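Local coordinates for conserved hypothetical protein (PDB 2FB6), which is a conserved bacterial protein of unknown function, a small single-domain alpha/beta protein built around a parallel beta-sheet, at residues 53-58 with 87-92. Numbering follows the deposited sequence. Where two conformers were deposited one is given.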
ATOM      1  N   LEU A  53      -8.258  -9.059  -3.063  1.00 14.31           N
ATOM      2  CA  LEU A  53      -9.246  -8.005  -3.277  1.00 13.78           C
ATOM      3  C   LEU A  53      -8.840  -7.063  -4.417  1.00 13.68           C
ATOM      4  O   LEU A  53      -9.629  -6.763  -5.315  1.00 13.90           O
ATOM      5  CB  LEU A  53      -9.494  -7.214  -1.989  1.00 13.71           C
ATOM      6  CG  LEU A  53     -10.440  -6.024  -2.145  1.00 13.64           C
ATOM      7  CD1 LEU A  53     -11.867  -6.518  -2.438  1.00 14.37           C
ATOM      8  CD2 LEU A  53     -10.366  -5.153  -0.891  1.00 14.70           C
ATOM      9  N   VAL A  54      -7.612  -6.565  -4.364  1.00 13.57           N
ATOM     10  CA  VAL A  54      -7.137  -5.637  -5.386  1.00 13.53           C
ATOM     11  C   VAL A  54      -7.140  -6.302  -6.757  1.00 13.78           C
ATOM     12  O   VAL A  54      -7.509  -5.670  -7.754  1.00 14.95           O
ATOM     13  CB  VAL A  54      -5.740  -5.087  -5.032  1.00 13.19           C
ATOM     14  CG1 VAL A  54      -5.173  -4.299  -6.176  1.00 13.58           C
ATOM     15  CG2 VAL A  54      -5.836  -4.191  -3.786  1.00 12.71           C
ATOM     16  N   ALA A  55      -6.747  -7.578  -6.813  1.00 13.96           N
ATOM     17  CA  ALA A  55      -6.658  -8.271  -8.092  1.00 14.69           C
ATOM     18  C   ALA A  55      -8.009  -8.434  -8.761  1.00 15.76           C
ATOM     19  O   ALA A  55      -8.090  -8.462  -9.985  1.00 16.54           O
ATOM     20  CB  ALA A  55      -6.009  -9.633  -7.899  1.00 15.13           C
ATOM     21  N   ASN A  56      -9.050  -8.559  -7.939  1.00 16.17           N
ATOM     22  CA  ASN A  56     -10.356  -8.972  -8.419  1.00 17.97           C
ATOM     23  C   ASN A  56     -11.433  -7.888  -8.457  1.00 18.22           C
ATOM     24  O   ASN A  56     -12.450  -8.067  -9.126  1.00 20.27           O
ATOM     25  CB  ASN A  56     -10.847 -10.162  -7.597  1.00 18.88           C
ATOM     26  CG  ASN A  56     -10.102 -11.452  -7.926  1.00 22.22           C
ATOM     27  OD1 ASN A  56      -9.304 -11.945  -7.127  1.00 26.61           O
ATOM     28  ND2 ASN A  56     -10.363 -12.005  -9.117  1.00 25.46           N
ATOM     29  N   ASP A  57     -11.228  -6.780  -7.748  1.00 17.12           N
ATOM     30  CA  ASP A  57     -12.311  -5.812  -7.576  1.00 16.06           C
ATOM     31  C   ASP A  57     -12.024  -4.521  -8.317  1.00 15.31           C
ATOM     32  O   ASP A  57     -11.136  -3.758  -7.926  1.00 14.69           O
ATOM     33  CB  ASP A  57     -12.537  -5.531  -6.094  1.00 16.51           C
ATOM     34  CG  ASP A  57     -13.807  -4.754  -5.844  1.00 18.48           C
ATOM     35  OD1 ASP A  57     -13.899  -3.608  -6.316  1.00 18.77           O
ATOM     36  OD2 ASP A  57     -14.704  -5.309  -5.171  1.00 21.56           O
ATOM     37  N   THR A  58     -12.802  -4.269  -9.372  1.00 14.37           N
ATOM     38  CA  THR A  58     -12.541  -3.109 -10.215  0.50 14.43           C
ATOM     39  C   THR A  58     -12.728  -1.781  -9.488  1.00 13.92           C
ATOM     40  O   THR A  58     -12.005  -0.832  -9.781  1.00 13.65           O
ATOM     41  CB  THR A  58     -13.358  -3.112 -11.524  0.50 14.99           C
ATOM     42  OG1 THR A  58     -14.738  -3.326 -11.222  0.50 16.56           O
ATOM     43  CG2 THR A  58     -12.866  -4.202 -12.469  0.50 15.51           C
ATOM     44  N   ALA A  87       0.202 -11.908 -10.055  1.00 15.58           N
ATOM     45  CA  ALA A  87       1.312 -10.966 -10.232  1.00 16.08           C
ATOM     46  C   ALA A  87       1.168 -10.075 -11.469  1.00 16.73           C
ATOM     47  O   ALA A  87       1.457  -8.885 -11.402  1.00 17.32           O
ATOM     48  CB  ALA A  87       2.657 -11.682 -10.230  1.00 16.24           C
ATOM     49  N   SER A  88       0.722 -10.639 -12.594  1.00 16.96           N
ATOM     50  CA  SER A  88       0.563  -9.862 -13.821  0.60 17.57           C
ATOM     51  C   SER A  88      -0.486  -8.763 -13.637  1.00 17.11           C
ATOM     52  O   SER A  88      -0.270  -7.625 -14.043  1.00 18.02           O
ATOM     53  CB  SER A  88       0.196 -10.772 -15.007  0.60 17.91           C
ATOM     54  OG  SER A  88      -1.079 -11.375 -14.826  0.60 20.71           O
ATOM     55  N   ILE A  89      -1.608  -9.110 -13.004  1.00 16.84           N
ATOM     56  CA  ILE A  89      -2.692  -8.152 -12.760  1.00 16.44           C
ATOM     57  C   ILE A  89      -2.179  -7.003 -11.881  1.00 15.29           C
ATOM     58  O   ILE A  89      -2.393  -5.827 -12.179  1.00 15.47           O
ATOM     59  CB  ILE A  89      -3.913  -8.848 -12.089  1.00 16.35           C
ATOM     60  CG1 ILE A  89      -4.563  -9.851 -13.053  1.00 17.78           C
ATOM     61  CG2 ILE A  89      -4.963  -7.820 -11.642  1.00 17.72           C
ATOM     62  CD1 ILE A  89      -5.517 -10.810 -12.344  1.00 18.44           C
ATOM     63  N   ILE A  90      -1.472  -7.357 -10.810  1.00 14.28           N
ATOM     64  CA  ILE A  90      -1.007  -6.363  -9.848  1.00 14.00           C
ATOM     65  C   ILE A  90       0.044  -5.440 -10.477  1.00 14.21           C
ATOM     66  O   ILE A  90      -0.047  -4.216 -10.345  1.00 14.37           O
ATOM     67  CB  ILE A  90      -0.490  -7.057  -8.566  1.00 13.00           C
ATOM     68  CG1 ILE A  90      -1.629  -7.799  -7.829  1.00 12.93           C
ATOM     69  CG2 ILE A  90       0.209  -6.075  -7.629  1.00 13.25           C
ATOM     70  CD1 ILE A  90      -2.801  -6.941  -7.367  1.00 13.34           C
ATOM     71  N   THR A  91       1.004  -6.019 -11.204  1.00 14.93           N
ATOM     72  CA  THR A  91       2.037  -5.254 -11.900  0.60 15.55           C
ATOM     73  C   THR A  91       1.415  -4.297 -12.923  1.00 16.20           C
ATOM     74  O   THR A  91       1.845  -3.145 -13.075  1.00 16.70           O
ATOM     75  CB  THR A  91       3.022  -6.234 -12.598  0.60 15.95           C
ATOM     76  OG1 THR A  91       3.854  -6.863 -11.611  0.60 16.26           O
ATOM     77  CG2 THR A  91       3.880  -5.548 -13.657  0.60 15.97           C
ATOM     78  N   ASN A  92       0.395  -4.793 -13.631  1.00 16.89           N
ATOM     79  CA  ASN A  92      -0.295  -4.000 -14.655  0.60 17.35           C
ATOM     80  C   ASN A  92      -1.027  -2.782 -14.100  1.00 17.09           C
ATOM     81  O   ASN A  92      -1.303  -1.829 -14.838  1.00 18.18           O
ATOM     82  CB  ASN A  92      -1.278  -4.858 -15.461  0.60 17.47           C
ATOM     83  CG  ASN A  92      -0.584  -5.835 -16.402  0.60 19.02           C
ATOM     84  OD1 ASN A  92       0.618  -5.740 -16.650  0.60 20.52           O
ATOM     85  ND2 ASN A  92      -1.351  -6.796 -16.916  0.60 20.19           N
TER
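Ala55 and Ile89 bring two short helices together, their CA atoms 6.1 Å apart, a close approach that the small methyl of alanine allows. One helix, 49-56, is in its last turn, where Leu53 O accepts both Asn56 N and Asp57 N; the other is 87-92. No hydrogen bond joins them, and the contact is made by apolar groups and a little backbone.

Ile89, partly exposed at the border of the contact, suits its place because beta-branching sets a methyl close to its own main chain. With CG1 beside the backbone N (chi1 -67°), Ile89 CG2 stands anti to that nitrogen and rests on the opposing helix, 3.6 Å from Ala55 O and 4.3 Å from Ala55 CB. Ile90 starts out less directly, but its longer branch makes up the distance: Ile90 CD1 lies 3.7 Å from Val54 CG1 and 4.0 Å from Ala55 N, one methyl thus touching both the valine side chain and the backbone at Ala55. The side chains of Val54 and Ile90 cross at about a right angle, and being branched and buried they give this pair a purely apolar meeting.

Both also touch neighbours beyond the contact: Val54 packs on Val60 and Ile64 of helix 58-70, Ile90 on Cys81 of helix 78-84 and Val97 of strand 96-98. Where the first helix ends, Asp57 caps the next one through OD1 to Val60 N, while OD2 forms a salt bridge with Lys19. The contact thus ties the 49-56/58-70 helical pair to the helix before strand 96-98, an apolar helix-helix interface within an alpha/beta fold built on a parallel beta-sheet.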